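Local coordinates for protein translation elongation factor 1A (Methanosarcina mazei, PDB 3WND), which binds cysteinyl-tRNA(Cys) in its GTP-bound form and probably acts as a translation elongation factor related to SelB, EF-Tu and aIF2 gamma, at residues I195-H199 / V209-V213; E277-Y283 / K342-K348; I296-L302 / V313-I318. One frame throughout, in Å; residues are numbered along the deposited sequence. Where two conformers were deposited one is given.

How the contacts relate
From the N terminus, contact 1 comes first. It closes the hairpin of strands 194-203 and 207-216, and the chain leaves it before contact 2 opens at 277. Contact 2 joins segments 277-283 and 342-348, whose closest ends are 59 residues apart. Contact 3 lies wholly within the chain between them and closes the hairpin of strands 301-306 and 309-320. Nothing crosses. Contact 1 belongs to one curled antiparallel sheet and contact 3 to the next. Contact 2 lies between them, about 18 Å from each, centre to centre. It touches contact 3 through Tyr283 on Val313. Nearest atoms of contacts 1 and 3 are about 17 Å apart.

Contact 1. Residues I195-H199 / V209-V213; sequences IFIDH and VVLGV
Asp198 and His199 stand together across from Leu211, and their backbone N-H groups share one acceptor. Leu211 O takes Asp198 N at 2.7 Å and the more tilted His199 N at 3.2 Å. His199 O accepts the N-H of Leu211 in return. The extra residue shifts the register by one. In Asp198, CG stands between the backbone N and the carbonyl carbon (chi1 45°), which brings the carboxylate beside the opposite strand. Its OD2 lies 3.5 Å from Gly212 CA. Its OD1 accepts from His199 ND1 at 2.6 Å. That bond lies near the imidazole plane and reaches OD1 on its anti side, which limits how the ring can turn. Arg254 forms a salt bridge with Asp198 OD2, and Ser48 binds His199 NE2, so both ends of the Asp-His pair have further partners. Leu211 meets His199 low on the side chain, with CD1 4.1 Å from His199 CB. Ile197, on the face away from His199 and Leu211, passes Val210 at a slant. Ile197 CG2 comes to 4.0 Å from Val210 CB, and Ile273 and Met257 pack on the same valine. Gly212 CA lies 3.1 Å from Phe196 O, and a side chain at this position would probably crowd that oxygen. Beyond Gly212, Phe196 and Val213 form a regular pair with two backbone bonds. The arrangement is a classic beta bulge in a beta hairpin of a curled antiparallel sheet, consistent with the second-domain beta barrel of SelB-like factors.

Contact 2. Residues E277-Y283 / K342-K348; sequences EIVTTDY and KKLAYSK
Tyr346 reaches from its strand across Ile278 to Thr280. From CB, the side chain turns in between the backbone N and the carbonyl carbon (chi1 56°), and this swings the ring over the partner strand. Ile278 CB sits over one ring face, 4.2 Å from the centroid, in a CH-pi contact. Along one side of the ring, CD2 lies near Ile278 O, and CE2 comes to 3.7 Å from Tyr283 CE1. On the other side, CE1 meets Ile278 CG2, which also touches CZ at 3.6 Å. The two tyrosine planes are oblique, at 52°. At the tip, Tyr346 OH is hydrogen-bonded to Thr280 OG1 at 2.6 Å, in the plane of the ring. Thr280 OG1 in turn donates to Asp282 O at 2.7 Å, across the corner at Thr281. A water accepts from Tyr283 OH and donates to Thr281 O and Lys342 O, bridging the two corners. Glu277 OE1 accepts from Ser347 OG at 2.7 Å, from above the carboxylate plane, while its OE2 is held by Arg194 and Ser274. Phe228 and Ile272 pack against Ala345 on one face, and Val306 and Phe352 pack against Tyr346 on the other. Four backbone bonds pair Ile278 with Tyr346 and Thr280 with Leu344. This is a two-stranded antiparallel ribbon, and it links two beta-barrel-like sheets, consistent with the domain boundary of SelB-like factors.

Contact 3. Residues I296-L302 / V313-I318; sequences IEPASVL and VRVEKI
Ala299 meets Val315 from a left-handed backbone conformation (phi 66°), uncommon for alanine; glycine is often found at this position of a type II turn. It is the third residue of the turn from Glu297 to Ser300. The turn places Ala299 N on Val315 O at 2.7 Å, while Ser300 O accepts from Val315 N at 2.9 Å. Val315 is thus gripped through both its backbone polar atoms. Ser300 adds a side-chain bond across the turn. Its OG sits between the backbone N and the carbonyl carbon (chi1 75°) and donates to Glu297 O at 2.8 Å, in the carbonyl plane. The backbone bond from Ser300 N to the same oxygen is weak. Without the hydroxyl, an alanine here would probably leave Glu297 O to that weak bond among the bonds of this turn, and the turn less firmly fixed. Ser300 OG also lies 3.7 Å from Val315 CG2. That methyl is the meeting point of the buried side, with Leu302 CD1 at 3.6 Å and Ile296 CG2 at 3.8 Å. Ile296 comes across the valine at about a right angle, and Leu302 slants over it. Ile318 CD1 reaches Ile296 O at 3.3 Å and Pro298 CD at 3.7 Å. Leu338 and Leu336 of strand 333-340 pack against Val315 and Ile318. On the opposite face, Arg314 lays its CG near Ser300 O. Leu302 and Val313 exchange two nearly straight backbone bonds. The turn leads into an antiparallel beta hairpin of the curled C-terminal sheet, consistent with the third domain of SelB-like factors.

Contact 1. Residues I195-H199 / V209-V213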
loop_
_atom_site.group_PDB
_atom_site.type_symbol
_atom_site.label_atom_id
_atom_site.label_comp_id
_atom_site.label_asym_id
_atom_site.label_seq_id
_atom_site.Cartn_x
_atom_site.Cartn_y
_atom_site.Cartn_z
ATOM N N ILE A 195 -12.055 6.135 4.896
ATOM C CA ILE A 195 -11.523 4.827 5.314
ATOM C C ILE A 195 -11.508 3.946 4.078
ATOM O O ILE A 195 -12.522 3.809 3.366
ATOM C CB ILE A 195 -12.418 4.206 6.439
ATOM C CG1 ILE A 195 -12.480 5.193 7.667
ATOM C CG2 ILE A 195 -11.817 2.808 6.874
ATOM C CD1 ILE A 195 -13.872 5.919 7.694
ATOM N N PHE A 196 -10.363 3.310 3.805
ATOM C CA PHE A 196 -10.283 2.337 2.668
ATOM C C PHE A 196 -10.436 0.940 3.240
ATOM O O PHE A 196 -9.871 0.626 4.240
ATOM C CB PHE A 196 -8.879 2.390 2.022
ATOM C CG PHE A 196 -8.642 3.560 1.086
ATOM C CD1 PHE A 196 -9.613 4.572 0.916
ATOM C CD2 PHE A 196 -7.440 3.636 0.397
ATOM C CE1 PHE A 196 -9.334 5.679 0.082
ATOM C CE2 PHE A 196 -7.193 4.740 -0.439
ATOM C CZ PHE A 196 -8.118 5.728 -0.573
ATOM N N ILE A 197 -11.315 0.154 2.670
ATOM C CA ILE A 197 -11.592 -1.157 3.111
ATOM C C ILE A 197 -10.785 -2.222 2.400
ATOM O O ILE A 197 -10.727 -2.217 1.189
ATOM C CB ILE A 197 -13.099 -1.446 2.811
ATOM C CG1 ILE A 197 -14.015 -0.520 3.717
ATOM C CG2 ILE A 197 -13.371 -2.938 3.014
ATOM C CD1 ILE A 197 -15.456 -0.508 3.235
ATOM N N ASP A 198 -10.082 -3.085 3.158
ATOM C CA ASP A 198 -9.295 -4.100 2.454
ATOM C C ASP A 198 -9.939 -5.487 2.573
ATOM O O ASP A 198 -9.617 -6.403 1.764
ATOM C CB ASP A 198 -7.790 -4.147 2.896
ATOM C CG ASP A 198 -7.594 -4.087 4.351
ATOM O OD1 ASP A 198 -7.928 -5.045 5.058
ATOM O OD2 ASP A 198 -7.023 -3.103 4.803
ATOM N N HIS A 199 -10.842 -5.657 3.570
ATOM C CA HIS A 199 -11.534 -6.966 3.717
ATOM C C HIS A 199 -12.906 -6.653 4.274
ATOM O O HIS A 199 -13.121 -5.701 5.010
ATOM C CB HIS A 199 -10.816 -7.894 4.710
ATOM C CG HIS A 199 -9.494 -8.342 4.254
ATOM N ND1 HIS A 199 -8.345 -7.546 4.423
ATOM C CD2 HIS A 199 -9.079 -9.529 3.575
ATOM C CE1 HIS A 199 -7.242 -8.234 3.897
ATOM N NE2 HIS A 199 -7.697 -9.459 3.412
ATOM N N VAL A 209 -18.766 -6.698 9.130
ATOM C CA VAL A 209 -17.514 -6.148 9.627
ATOM C C VAL A 209 -16.585 -5.833 8.418
ATOM O O VAL A 209 -16.466 -6.633 7.450
ATOM C CB VAL A 209 -16.840 -7.109 10.635
ATOM C CG1 VAL A 209 -15.394 -6.614 11.000
ATOM C CG2 VAL A 209 -17.750 -7.236 11.860
ATOM N N VAL A 210 -15.921 -4.660 8.454
ATOM C CA VAL A 210 -14.932 -4.381 7.410
ATOM C C VAL A 210 -13.632 -4.103 8.141
ATOM O O VAL A 210 -13.636 -3.611 9.263
ATOM C CB VAL A 210 -15.329 -3.180 6.536
ATOM C CG1 VAL A 210 -16.596 -3.494 5.729
ATOM C CG2 VAL A 210 -15.383 -1.899 7.359
ATOM N N LEU A 211 -12.535 -4.454 7.495
ATOM C CA LEU A 211 -11.174 -4.128 8.006
ATOM C C LEU A 211 -10.622 -3.176 6.965
ATOM O O LEU A 211 -10.802 -3.311 5.710
ATOM C CB LEU A 211 -10.290 -5.348 8.059
ATOM C CG LEU A 211 -10.936 -6.609 8.675
ATOM C CD1 LEU A 211 -9.930 -7.737 8.677
ATOM C CD2 LEU A 211 -11.456 -6.329 10.068
ATOM N N GLY A 212 -9.840 -2.240 7.492
ATOM C CA GLY A 212 -9.300 -1.148 6.663
ATOM C C GLY A 212 -8.391 -0.229 7.438
ATOM O O GLY A 212 -7.985 -0.525 8.555
ATOM N N VAL A 213 -8.153 0.941 6.826
ATOM C CA VAL A 213 -7.251 1.914 7.440
ATOM C C VAL A 213 -7.856 3.264 7.177
ATOM O O VAL A 213 -8.416 3.513 6.082
ATOM C CB VAL A 213 -5.809 1.796 6.852
ATOM C CG1 VAL A 213 -5.793 2.011 5.358
ATOM C CG2 VAL A 213 -4.817 2.672 7.598
#

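Contact 2. Residues E277-Y283 / K342-K348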
loop_
_atom_site.group_PDB
_atom_site.type_symbol
_atom_site.label_atom_id
_atom_site.label_comp_id
_atom_site.label_asym_id
_atom_site.label_seq_id
_atom_site.Cartn_x
_atom_site.Cartn_y
_atom_site.Cartn_z
ATOM N N GLU A 277 -17.514 10.654 -2.515
ATOM C CA GLU A 277 -16.457 10.227 -3.430
ATOM C C GLU A 277 -16.912 10.364 -4.824
ATOM O O GLU A 277 -18.144 10.316 -5.064
ATOM C CB GLU A 277 -16.103 8.683 -3.218
ATOM C CG GLU A 277 -15.546 8.407 -1.807
ATOM C CD GLU A 277 -14.196 9.061 -1.560
ATOM O OE1 GLU A 277 -13.441 9.226 -2.543
ATOM O OE2 GLU A 277 -13.945 9.404 -0.382
ATOM N N ILE A 278 -15.951 10.498 -5.756
ATOM C CA ILE A 278 -16.320 10.428 -7.202
ATOM C C ILE A 278 -16.546 8.962 -7.556
ATOM O O ILE A 278 -15.810 8.092 -7.119
ATOM C CB ILE A 278 -15.158 11.008 -8.106
ATOM C CG1 ILE A 278 -14.892 12.453 -7.681
ATOM C CG2 ILE A 278 -15.468 10.903 -9.628
ATOM C CD1 ILE A 278 -13.606 13.105 -8.191
ATOM N N VAL A 279 -17.596 8.690 -8.341
ATOM C CA VAL A 279 -17.781 7.336 -8.819
ATOM C C VAL A 279 -17.944 7.399 -10.322
ATOM O O VAL A 279 -18.825 8.067 -10.859
ATOM C CB VAL A 279 -19.008 6.637 -8.210
ATOM C CG1 VAL A 279 -19.212 5.315 -8.877
ATOM C CG2 VAL A 279 -18.872 6.496 -6.686
ATOM N N THR A 280 -17.042 6.754 -11.057
ATOM C CA THR A 280 -17.141 6.738 -12.546
ATOM C C THR A 280 -16.678 5.375 -13.062
ATOM O O THR A 280 -16.100 4.538 -12.313
ATOM C CB THR A 280 -16.272 7.862 -13.205
ATOM O OG1 THR A 280 -14.846 7.706 -12.893
ATOM C CG2 THR A 280 -16.698 9.270 -12.811
ATOM N N THR A 281 -16.963 5.106 -14.341
ATOM C CA THR A 281 -16.433 3.852 -14.970
ATOM C C THR A 281 -15.375 4.300 -15.973
ATOM O O THR A 281 -14.504 3.490 -16.407
ATOM C CB THR A 281 -17.489 3.041 -15.774
ATOM O OG1 THR A 281 -18.056 3.916 -16.728
ATOM C CG2 THR A 281 -18.642 2.424 -14.945
ATOM N N ASP A 282 -15.415 5.589 -16.339
ATOM C CA ASP A 282 -14.347 6.187 -17.172
ATOM C C ASP A 282 -13.461 7.222 -16.449
ATOM O O ASP A 282 -13.819 7.762 -15.369
ATOM C CB ASP A 282 -14.915 6.870 -18.404
ATOM C CG ASP A 282 -15.723 5.925 -19.296
ATOM O OD1 ASP A 282 -15.643 4.630 -19.128
ATOM O OD2 ASP A 282 -16.437 6.509 -20.158
ATOM N N TYR A 283 -12.286 7.480 -17.008
ATOM C CA TYR A 283 -11.269 8.318 -16.333
ATOM C C TYR A 283 -10.600 9.189 -17.321
ATOM O O TYR A 283 -10.312 8.739 -18.401
ATOM C CB TYR A 283 -10.186 7.459 -15.614
ATOM C CG TYR A 283 -10.839 6.327 -14.858
ATOM C CD1 TYR A 283 -11.356 6.529 -13.579
ATOM C CD2 TYR A 283 -11.074 5.105 -15.506
ATOM C CE1 TYR A 283 -12.008 5.484 -12.941
ATOM C CE2 TYR A 283 -11.661 4.027 -14.876
ATOM C CZ TYR A 283 -12.186 4.245 -13.606
ATOM O OH TYR A 283 -12.835 3.215 -12.946
ATOM N N LYS A 342 -16.383 -1.484 -14.670
ATOM C CA LYS A 342 -16.853 -1.458 -13.323
ATOM C C LYS A 342 -16.806 -0.012 -12.809
ATOM O O LYS A 342 -15.955 0.753 -13.222
ATOM C CB LYS A 342 -15.858 -2.276 -12.524
ATOM C CG LYS A 342 -16.291 -2.715 -11.153
ATOM C CD LYS A 342 -15.644 -4.039 -10.783
ATOM C CE LYS A 342 -15.478 -4.147 -9.263
ATOM N NZ LYS A 342 -14.638 -5.341 -8.954
ATOM N N LYS A 343 -17.719 0.330 -11.912
ATOM C CA LYS A 343 -17.728 1.600 -11.231
ATOM C C LYS A 343 -16.673 1.576 -10.130
ATOM O O LYS A 343 -16.689 0.701 -9.248
ATOM C CB LYS A 343 -19.156 1.861 -10.597
ATOM C CG LYS A 343 -20.175 2.500 -11.522
ATOM C CD LYS A 343 -21.549 2.767 -10.879
ATOM C CE LYS A 343 -22.245 1.536 -10.296
ATOM N NZ LYS A 343 -23.678 1.881 -9.997
ATOM N N LEU A 344 -15.773 2.570 -10.149
ATOM C CA LEU A 344 -14.763 2.744 -9.093
ATOM C C LEU A 344 -14.991 4.050 -8.377
ATOM O O LEU A 344 -15.386 5.074 -8.990
ATOM C CB LEU A 344 -13.345 2.618 -9.682
ATOM C CG LEU A 344 -12.948 1.323 -10.406
ATOM C CD1 LEU A 344 -11.456 1.389 -10.743
ATOM C CD2 LEU A 344 -13.201 0.106 -9.559
ATOM N N ALA A 345 -14.581 4.063 -7.090
ATOM C CA ALA A 345 -14.651 5.267 -6.205
ATOM C C ALA A 345 -13.303 5.877 -5.954
ATOM O O ALA A 345 -12.348 5.146 -5.723
ATOM C CB ALA A 345 -15.228 4.919 -4.797
ATOM N N TYR A 346 -13.257 7.190 -6.014
ATOM C CA TYR A 346 -11.970 7.856 -5.743
ATOM C C TYR A 346 -12.217 9.349 -5.510
ATOM O O TYR A 346 -13.329 9.879 -5.818
ATOM C CB TYR A 346 -10.990 7.658 -6.969
ATOM C CG TYR A 346 -11.520 8.122 -8.271
ATOM C CD1 TYR A 346 -11.216 9.405 -8.766
ATOM C CD2 TYR A 346 -12.379 7.295 -9.010
ATOM C CE1 TYR A 346 -11.767 9.873 -10.016
ATOM C CE2 TYR A 346 -12.950 7.732 -10.205
ATOM C CZ TYR A 346 -12.625 8.999 -10.713
ATOM O OH TYR A 346 -13.189 9.410 -11.885
ATOM N N SER A 347 -11.239 9.999 -4.933
ATOM C CA SER A 347 -11.198 11.455 -4.834
ATOM C C SER A 347 -9.956 11.894 -5.670
ATOM O O SER A 347 -9.075 11.064 -5.990
ATOM C CB SER A 347 -11.115 11.894 -3.326
ATOM O OG SER A 347 -12.426 11.695 -2.793
ATOM N N LYS A 348 -9.836 13.183 -5.922
ATOM C CA LYS A 348 -8.789 13.665 -6.855
ATOM C C LYS A 348 -7.398 13.503 -6.244
ATOM O O LYS A 348 -6.419 13.475 -6.987
ATOM C CB LYS A 348 -9.055 15.100 -7.268
ATOM C CG LYS A 348 -10.286 15.122 -8.116
ATOM C CD LYS A 348 -10.309 16.245 -9.119
ATOM C CE LYS A 348 -11.461 15.929 -10.058
ATOM N NZ LYS A 348 -11.127 16.150 -11.499
HETATM O O HOH W 1 -13.790 1.319 -14.692
#

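Contact 3. Residues I296-L302 / V313-I318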
loop_
_atom_site.group_PDB
_atom_site.type_symbol
_atom_site.label_atom_id
_atom_site.label_comp_id
_atom_site.label_asym_id
_atom_site.label_seq_id
_atom_site.Cartn_x
_atom_site.Cartn_y
_atom_site.Cartn_z
ATOM N N ILE A 296 2.507 3.700 -25.212
ATOM C CA ILE A 296 1.063 3.496 -25.038
ATOM C C ILE A 296 0.340 3.968 -26.289
ATOM O O ILE A 296 0.670 5.049 -26.817
ATOM C CB ILE A 296 0.547 4.277 -23.785
ATOM C CG1 ILE A 296 1.302 3.738 -22.560
ATOM C CG2 ILE A 296 -0.982 4.082 -23.612
ATOM C CD1 ILE A 296 0.857 4.425 -21.292
ATOM N N GLU A 297 -0.643 3.167 -26.753
ATOM C CA GLU A 297 -1.303 3.442 -28.030
ATOM C C GLU A 297 -2.787 3.401 -27.774
ATOM O O GLU A 297 -3.231 2.705 -26.840
ATOM C CB GLU A 297 -0.951 2.393 -29.095
ATOM C CG GLU A 297 0.461 2.641 -29.606
ATOM C CD GLU A 297 0.936 1.655 -30.654
ATOM O OE1 GLU A 297 1.034 2.058 -31.815
ATOM O OE2 GLU A 297 1.202 0.502 -30.303
ATOM N N PRO A 298 -3.560 4.169 -28.582
ATOM C CA PRO A 298 -5.047 4.092 -28.497
ATOM C C PRO A 298 -5.479 2.689 -28.735
ATOM O O PRO A 298 -4.779 1.912 -29.448
ATOM C CB PRO A 298 -5.589 5.041 -29.617
ATOM C CG PRO A 298 -4.400 5.717 -30.168
ATOM C CD PRO A 298 -3.094 5.123 -29.602
ATOM N N ALA A 299 -6.645 2.392 -28.139
ATOM C CA ALA A 299 -7.352 1.120 -28.191
ATOM C C ALA A 299 -6.636 -0.028 -27.529
ATOM O O ALA A 299 -7.112 -1.169 -27.610
ATOM C CB ALA A 299 -7.725 0.771 -29.616
ATOM N N SER A 300 -5.522 0.248 -26.888
ATOM C CA SER A 300 -4.826 -0.800 -26.136
ATOM C C SER A 300 -5.336 -0.953 -24.688
ATOM O O SER A 300 -6.088 -0.067 -24.149
ATOM C CB SER A 300 -3.331 -0.518 -26.068
ATOM O OG SER A 300 -3.098 0.547 -25.128
ATOM N N VAL A 301 -4.879 -2.045 -24.065
ATOM C CA VAL A 301 -5.355 -2.569 -22.770
ATOM C C VAL A 301 -4.382 -2.265 -21.642
ATOM O O VAL A 301 -3.149 -2.527 -21.747
ATOM C CB VAL A 301 -5.627 -4.088 -22.854
ATOM C CG1 VAL A 301 -6.128 -4.611 -21.522
ATOM C CG2 VAL A 301 -6.642 -4.389 -23.988
ATOM N N LEU A 302 -4.903 -1.702 -20.560
ATOM C CA LEU A 302 -4.017 -1.441 -19.387
ATOM C C LEU A 302 -4.753 -1.965 -18.161
ATOM O O LEU A 302 -5.932 -2.390 -18.282
ATOM C CB LEU A 302 -3.619 0.037 -19.242
ATOM C CG LEU A 302 -2.702 0.610 -20.324
ATOM C CD1 LEU A 302 -2.681 2.130 -20.227
ATOM C CD2 LEU A 302 -1.283 0.027 -20.341
ATOM N N VAL A 313 -8.698 -1.550 -18.123
ATOM C CA VAL A 313 -9.200 -0.359 -18.815
ATOM C C VAL A 313 -8.720 -0.345 -20.262
ATOM O O VAL A 313 -7.731 -1.040 -20.624
ATOM C CB VAL A 313 -8.848 0.984 -18.114
ATOM C CG1 VAL A 313 -9.495 1.040 -16.755
ATOM C CG2 VAL A 313 -7.344 1.129 -17.979
ATOM N N ARG A 314 -9.414 0.429 -21.100
ATOM C CA ARG A 314 -8.987 0.646 -22.490
ATOM C C ARG A 314 -8.586 2.073 -22.715
ATOM O O ARG A 314 -9.220 2.977 -22.155
ATOM C CB ARG A 314 -10.093 0.208 -23.482
ATOM C CG ARG A 314 -9.686 0.399 -24.915
ATOM C CD ARG A 314 -10.772 -0.157 -25.834
ATOM N NE ARG A 314 -10.502 -1.580 -26.097
ATOM C CZ ARG A 314 -10.834 -2.607 -25.295
ATOM N NH1 ARG A 314 -11.519 -2.419 -24.150
ATOM N NH2 ARG A 314 -10.498 -3.846 -25.658
ATOM N N VAL A 315 -7.511 2.314 -23.492
ATOM C CA VAL A 315 -7.080 3.692 -23.747
ATOM C C VAL A 315 -7.923 4.171 -24.939
ATOM O O VAL A 315 -7.842 3.588 -26.009
ATOM C CB VAL A 315 -5.627 3.737 -24.203
ATOM C CG1 VAL A 315 -5.308 5.168 -24.633
ATOM C CG2 VAL A 315 -4.665 3.256 -23.076
ATOM N N GLU A 316 -8.762 5.201 -24.716
ATOM C CA GLU A 316 -9.651 5.678 -25.739
ATOM C C GLU A 316 -9.018 6.816 -26.559
ATOM O O GLU A 316 -9.259 6.939 -27.737
ATOM C CB GLU A 316 -10.942 6.162 -25.071
ATOM C CG GLU A 316 -11.714 5.056 -24.345
ATOM C CD GLU A 316 -12.454 4.107 -25.278
ATOM O OE1 GLU A 316 -12.608 4.401 -26.451
ATOM O OE2 GLU A 316 -12.925 3.063 -24.784
ATOM N N LYS A 317 -8.198 7.657 -25.873
ATOM C CA LYS A 317 -7.625 8.818 -26.490
ATOM C C LYS A 317 -6.410 9.225 -25.713
ATOM O O LYS A 317 -6.357 9.079 -24.470
ATOM C CB LYS A 317 -8.647 10.022 -26.587
ATOM C CG LYS A 317 -8.145 11.128 -27.578
ATOM C CD LYS A 317 -8.888 12.478 -27.496
ATOM C CE LYS A 317 -10.292 12.400 -28.066
ATOM N NZ LYS A 317 -10.864 13.774 -28.110
ATOM N N ILE A 318 -5.388 9.657 -26.465
ATOM C CA ILE A 318 -4.162 10.163 -25.895
ATOM C C ILE A 318 -4.003 11.597 -26.378
ATOM O O ILE A 318 -4.074 11.867 -27.579
ATOM C CB ILE A 318 -2.904 9.331 -26.366
ATOM C CG1 ILE A 318 -3.166 7.855 -26.124
ATOM C CG2 ILE A 318 -1.661 9.871 -25.653
ATOM C CD1 ILE A 318 -2.050 6.897 -26.552
#